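LbaCas13a H328A (C2c2) (Lachnospiraceae bacterium NK4A179, PDB 5WLH) binds a CRISPR guide RNA and, as a Cas13a enzyme, probably cleaves RNA, preferring adenines, once the guide has paired with its target. Local coordinates at residues S125-N128 with R129-V133; V218-D221 with F222-V226. All coordinates share one frame; numbering follows the deposited sequence.

Interaction 1 of 2, residues S125-N128 with R129-V133; sequences SYTN and RRNKV. With nucleotides of chain B.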
loop_
_atom_site.group_PDB
_atom_site.type_symbol
_atom_site.label_atom_id
_atom_site.label_comp_id
_atom_site.label_asym_id
_atom_site.label_seq_id
_atom_site.Cartn_x
_atom_site.Cartn_y
_atom_site.Cartn_z
ATOM N N SER A 125 10.947 -40.819 18.064
ATOM C CA SER A 125 9.730 -40.371 18.741
ATOM C C SER A 125 8.772 -39.723 17.749
ATOM O O SER A 125 7.567 -39.994 17.755
ATOM C CB SER A 125 10.076 -39.386 19.850
ATOM O OG SER A 125 8.903 -38.861 20.442
ATOM N N TYR A 126 9.311 -38.863 16.885
ATOM C CA TYR A 126 8.517 -38.230 15.836
ATOM C C TYR A 126 7.999 -39.264 14.841
ATOM O O TYR A 126 6.805 -39.286 14.516
ATOM C CB TYR A 126 9.370 -37.170 15.135
ATOM C CG TYR A 126 8.722 -36.566 13.911
ATOM C CD1 TYR A 126 7.428 -36.071 13.963
ATOM C CD2 TYR A 126 9.410 -36.487 12.702
ATOM C CE1 TYR A 126 6.827 -35.513 12.847
ATOM C CE2 TYR A 126 8.817 -35.934 11.579
ATOM C CZ TYR A 126 7.528 -35.449 11.658
ATOM O OH TYR A 126 6.932 -34.899 10.550
ATOM N N THR A 127 8.886 -40.134 14.350
ATOM C CA THR A 127 8.474 -41.158 13.392
ATOM C C THR A 127 7.410 -42.075 13.978
ATOM O O THR A 127 6.509 -42.523 13.259
ATOM C CB THR A 127 9.698 -41.962 12.940
ATOM O OG1 THR A 127 10.598 -41.081 12.263
ATOM C CG2 THR A 127 9.309 -43.082 11.981
ATOM N N ASN A 128 7.484 -42.350 15.280
ATOM C CA ASN A 128 6.460 -43.167 15.911
ATOM C C ASN A 128 5.097 -42.491 15.844
ATOM O O ASN A 128 4.073 -43.177 15.731
ATOM C CB ASN A 128 6.835 -43.463 17.358
ATOM C CG ASN A 128 7.805 -44.619 17.478
ATOM O OD1 ASN A 128 8.330 -45.107 16.481
ATOM N ND2 ASN A 128 8.048 -45.064 18.704
ATOM N N ARG A 129 5.063 -41.156 15.898
ATOM C CA ARG A 129 3.792 -40.440 15.779
ATOM C C ARG A 129 3.199 -40.596 14.385
ATOM O O ARG A 129 2.019 -40.935 14.236
ATOM C CB ARG A 129 3.980 -38.959 16.112
ATOM C CG ARG A 129 4.427 -38.708 17.530
ATOM C CD ARG A 129 4.462 -37.223 17.832
ATOM N NE ARG A 129 5.261 -36.956 19.019
ATOM C CZ ARG A 129 4.800 -37.052 20.260
ATOM N NH1 ARG A 129 5.593 -36.777 21.288
ATOM N NH2 ARG A 129 3.535 -37.403 20.468
ATOM N N ARG A 130 4.003 -40.345 13.349
ATOM C CA ARG A 130 3.489 -40.407 11.984
ATOM C C ARG A 130 3.104 -41.824 11.587
ATOM O O ARG A 130 2.157 -42.015 10.815
ATOM C CB ARG A 130 4.521 -39.859 11.000
ATOM C CG ARG A 130 5.488 -38.864 11.590
ATOM C CD ARG A 130 6.553 -38.499 10.575
ATOM N NE ARG A 130 6.028 -37.631 9.525
ATOM C CZ ARG A 130 6.433 -37.665 8.260
ATOM N NH1 ARG A 130 5.902 -36.841 7.367
ATOM N NH2 ARG A 130 7.372 -38.526 7.888
ATOM N N ASN A 131 3.820 -42.823 12.089
ATOM C CA ASN A 131 3.521 -44.211 11.780
ATOM C C ASN A 131 2.562 -44.836 12.783
ATOM O O ASN A 131 2.451 -46.065 12.831
ATOM C CB ASN A 131 4.814 -45.023 11.708
ATOM C CG ASN A 131 5.596 -44.751 10.441
ATOM O OD1 ASN A 131 6.404 -43.827 10.385
ATOM N ND2 ASN A 131 5.353 -45.552 9.411
ATOM N N LYS A 132 1.875 -44.016 13.583
ATOM C CA LYS A 132 0.869 -44.459 14.546
ATOM C C LYS A 132 1.424 -45.442 15.576
ATOM O O LYS A 132 0.656 -46.140 16.247
ATOM C CB LYS A 132 -0.349 -45.067 13.834
ATOM C CG LYS A 132 -0.707 -44.385 12.510
ATOM C CD LYS A 132 -1.414 -45.342 11.548
ATOM C CE LYS A 132 -0.914 -45.175 10.116
ATOM N NZ LYS A 132 0.449 -45.757 9.913
ATOM N N VAL A 133 2.745 -45.508 15.723
ATOM C CA VAL A 133 3.372 -46.435 16.659
ATOM C C VAL A 133 3.203 -45.899 18.075
ATOM O O VAL A 133 3.631 -44.780 18.382
ATOM C CB VAL A 133 4.855 -46.647 16.324
ATOM C CG1 VAL A 133 5.492 -47.591 17.339
ATOM C CG2 VAL A 133 5.009 -47.179 14.908
ATOM P P G B 15 2.212 -36.210 7.032
ATOM O OP1 G B 15 2.889 -37.249 7.864
ATOM O OP2 G B 15 2.202 -36.347 5.548
ATOM O "O5'" G B 15 0.724 -36.013 7.523
ATOM C "C5'" G B 15 0.449 -35.882 8.906
ATOM C "C4'" G B 15 -0.911 -35.294 9.142
ATOM O "O4'" G B 15 -0.987 -33.967 8.564
ATOM C "C3'" G B 15 -2.081 -36.039 8.524
ATOM O "O3'" G B 15 -2.467 -37.140 9.332
ATOM C "C2'" G B 15 -3.142 -34.954 8.435
ATOM O "O2'" G B 15 -3.735 -34.745 9.709
ATOM C "C1'" G B 15 -2.294 -33.724 8.098
ATOM N N9 G B 15 -2.244 -33.481 6.646
ATOM C C8 G B 15 -1.391 -34.071 5.742
ATOM N N7 G B 15 -1.595 -33.681 4.511
ATOM C C5 G B 15 -2.648 -32.785 4.613
ATOM C C6 G B 15 -3.301 -32.044 3.602
ATOM O O6 G B 15 -3.050 -32.049 2.391
ATOM N N1 G B 15 -4.326 -31.262 4.118
ATOM C C2 G B 15 -4.662 -31.189 5.448
ATOM N N2 G B 15 -5.674 -30.368 5.760
ATOM N N3 G B 15 -4.057 -31.877 6.406
ATOM C C4 G B 15 -3.069 -32.653 5.921
#

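Interaction 2 of 2, residues V218-D221 with F222-V226; sequences VQRD and FIDYV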
loop_
_atom_site.group_PDB
_atom_site.type_symbol
_atom_site.label_atom_id
_atom_site.label_comp_id
_atom_site.label_asym_id
_atom_site.label_seq_id
_atom_site.Cartn_x
_atom_site.Cartn_y
_atom_site.Cartn_z
ATOM N N VAL A 218 2.789 -37.734 30.572
ATOM C CA VAL A 218 3.829 -36.706 30.620
ATOM C C VAL A 218 4.988 -37.072 29.701
ATOM O O VAL A 218 5.501 -36.226 28.955
ATOM C CB VAL A 218 4.302 -36.475 32.066
ATOM C CG1 VAL A 218 5.639 -35.738 32.060
ATOM C CG2 VAL A 218 3.268 -35.676 32.832
ATOM N N GLN A 219 5.403 -38.338 29.720
ATOM C CA GLN A 219 6.542 -38.753 28.907
ATOM C C GLN A 219 6.263 -38.565 27.416
ATOM O O GLN A 219 7.060 -37.957 26.694
ATOM C CB GLN A 219 6.895 -40.211 29.200
ATOM C CG GLN A 219 8.129 -40.668 28.449
ATOM C CD GLN A 219 9.380 -40.019 29.001
ATOM O OE1 GLN A 219 9.652 -40.099 30.205
ATOM N NE2 GLN A 219 10.126 -39.333 28.141
ATOM N N ARG A 220 5.139 -39.089 26.934
ATOM C CA ARG A 220 4.898 -39.085 25.494
ATOM C C ARG A 220 4.391 -37.732 25.006
ATOM O O ARG A 220 4.795 -37.262 23.936
ATOM C CB ARG A 220 3.901 -40.186 25.129
ATOM C CG ARG A 220 3.813 -40.468 23.641
ATOM C CD ARG A 220 4.941 -41.381 23.168
ATOM N NE ARG A 220 4.984 -41.431 21.715
ATOM C CZ ARG A 220 5.951 -40.904 20.968
ATOM N NH1 ARG A 220 6.978 -40.283 21.540
ATOM N NH2 ARG A 220 5.891 -40.998 19.644
ATOM N N ASP A 221 3.518 -37.092 25.773
ATOM C CA ASP A 221 2.847 -35.884 25.312
ATOM C C ASP A 221 3.661 -34.624 25.549
ATOM O O ASP A 221 3.528 -33.663 24.778
ATOM C CB ASP A 221 1.484 -35.747 25.990
ATOM C CG ASP A 221 0.459 -36.715 25.418
ATOM O OD1 ASP A 221 0.348 -36.783 24.178
ATOM O OD2 ASP A 221 -0.218 -37.413 26.197
ATOM N N PHE A 222 4.507 -34.594 26.582
ATOM C CA PHE A 222 5.352 -33.431 26.807
ATOM C C PHE A 222 6.825 -33.736 26.553
ATOM O O PHE A 222 7.423 -33.166 25.636
ATOM C CB PHE A 222 5.184 -32.861 28.220
ATOM C CG PHE A 222 6.074 -31.677 28.478
ATOM C CD1 PHE A 222 5.877 -30.492 27.781
ATOM C CD2 PHE A 222 7.126 -31.755 29.378
ATOM C CE1 PHE A 222 6.702 -29.389 27.999
ATOM C CE2 PHE A 222 7.954 -30.666 29.583
ATOM C CZ PHE A 222 7.736 -29.481 28.897
ATOM N N ILE A 223 7.426 -34.634 27.338
ATOM C CA ILE A 223 8.884 -34.752 27.323
ATOM C C ILE A 223 9.370 -35.170 25.947
ATOM O O ILE A 223 10.291 -34.562 25.383
ATOM C CB ILE A 223 9.357 -35.743 28.397
ATOM C CG1 ILE A 223 9.005 -35.222 29.788
ATOM C CG2 ILE A 223 10.854 -35.963 28.249
ATOM C CD1 ILE A 223 9.429 -36.172 30.920
ATOM N N ASP A 224 8.769 -36.227 25.392
ATOM C CA ASP A 224 9.180 -36.710 24.082
ATOM C C ASP A 224 9.004 -35.630 23.031
ATOM O O ASP A 224 9.827 -35.505 22.121
ATOM C CB ASP A 224 8.382 -37.951 23.687
ATOM C CG ASP A 224 8.814 -39.207 24.441
ATOM O OD1 ASP A 224 9.827 -39.186 25.178
ATOM O OD2 ASP A 224 8.106 -40.217 24.298
ATOM N N TYR A 225 7.929 -34.849 23.137
ATOM C CA TYR A 225 7.722 -33.763 22.191
ATOM C C TYR A 225 8.796 -32.697 22.335
ATOM O O TYR A 225 9.305 -32.188 21.331
ATOM C CB TYR A 225 6.334 -33.142 22.365
ATOM C CG TYR A 225 6.005 -32.243 21.199
ATOM C CD1 TYR A 225 5.427 -32.761 20.054
ATOM C CD2 TYR A 225 6.325 -30.889 21.226
ATOM C CE1 TYR A 225 5.161 -31.956 18.963
ATOM C CE2 TYR A 225 6.053 -30.070 20.142
ATOM C CZ TYR A 225 5.469 -30.615 19.015
ATOM O OH TYR A 225 5.191 -29.820 17.928
ATOM N N VAL A 226 9.132 -32.328 23.575
ATOM C CA VAL A 226 10.198 -31.349 23.797
ATOM C C VAL A 226 11.480 -31.789 23.105
ATOM O O VAL A 226 12.176 -30.979 22.476
ATOM C CB VAL A 226 10.415 -31.123 25.306
ATOM C CG1 VAL A 226 11.711 -30.336 25.553
ATOM C CG2 VAL A 226 9.248 -30.370 25.881
#

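Interaction 1 of 2, residues S125-N128 with R129-V133
Tyr126 and Arg130, one helical turn apart at the C-terminal end of helix 115-130, carry this local contact. The arginine lays its aliphatic stem over one face of the phenol ring: CD of Arg130 sits 3.7 Å from the centroid of the Tyr126 ring, displaced toward the rim on the hydroxyl side, a CH-pi contact. Beyond it the guanidinium is inclined only 24° to the ring plane. A bend at CG-CD (chi3 73°) carries the group past the phenol, where Arg130 NH1 comes within 3.1 Å of OP1 of G15 of chain B. The Tyr126 hydroxyl is hydrogen-bonded to Gln238, which fixes the far end of the ring.

Round the helix, Arg129 runs extended from CG to NE alongside Ser125; its NE forms a salt bridge with Glu228, whose carboxylate also bonds the serine hydroxyl. At the helix end, the amide of Asn128 lies obliquely against Val133, with Asn128 CG 3.8 Å from Val133 CB, while Asn128 ND2 bonds the carbonyl of Gly135. After Asn131 N bonds Thr127 O at 2.9 Å, a Schellman motif ends the helix: left-handed Lys132 bonds Arg129 O through its N, and Val133 N bonds Asn128 O weakly at 2.7 Å. The chemistry implies that the tyrosine offers an aromatic face to the arginine stem, leaving its positive end to be drawn electrostatically, in all likelihood, to the RNA backbone.

Interaction 2 of 2, residues V218-D221 with F222-V226
Gln219 and Arg220 both reach forward to Asp224 in the first turns of helix 218-230, which opens with a wider pi-type turn. In the backbone, Val218 O accepts two amides: Ile223 N at 3.0 Å, nearly in line with the carbonyl, and Phe222 N, which approaches from above the carbonyl plane. The next bond joins Asp224 N to Gln219 O at 2.8 Å; consistent with the wide turn, it too runs from residue i+5 to residue i.

The polar side-chain bonds converge on the Asp224 carboxylate, one oxygen to each partner. Gln219, with CG anti to the backbone N (chi1 -176°), bends at chi2 so that NE2 meets Asp224 OD1 at 3.0 Å; the acceptor lies in the amide plane but is approached from above the carboxylate plane. The same NE2 also bonds the carbonyl of Ile156. Arg220 forms the salt bridge, its guanidinium turned edge-on to the acid, and the same NH1 also bonds Ser125 OG on helix 115-130. Tyr121 OH bonds OD1 of the acid and Ser136 OG bonds OD2, so this buried charge is well satisfied. An asparagine at Asp224 would probably leave the Arg220 guanidinium without its countercharge and oblige one of the present donors to face an amide NH2.

The apolar contacts begin beside the glutamine. Val218 CG1 rests 4.0 Å from Ile223 CD1, and Ile223 packs on Phe161 of helix 158-166. Phe222 touches Phe161 and, on helix 193-206, Leu199 and Leu202; Val226 CG2 lies over one face of its ring, offset toward the rim, 3.4 Å above the plane. In the salt bridge itself, Arg220 NH1 meets Asp224 OD2 at 3.0 Å from the anti side of the carboxylate, 30° out of its plane.

Interactions 1 and 2 lie on two helices, 115-130 and 218-230, that pack together, with the centres of the contacts about 13 Å apart. Two probable hydrogen bonds join them: Ser125 OG to Arg220 NH1 at 2.6 Å, and Arg129 NH1 to the backbone Arg220 O at 2.8 Å. Arg220 NH1 is thus shared between the serine of interaction 1 and the acid of interaction 2, while Ser125 OG also packs 3.4 Å from Asp224 CB. Both contacts border the guide RNA: Arg130 approaches the phosphate of G15 of chain B, and Tyr225 packs on another phosphate.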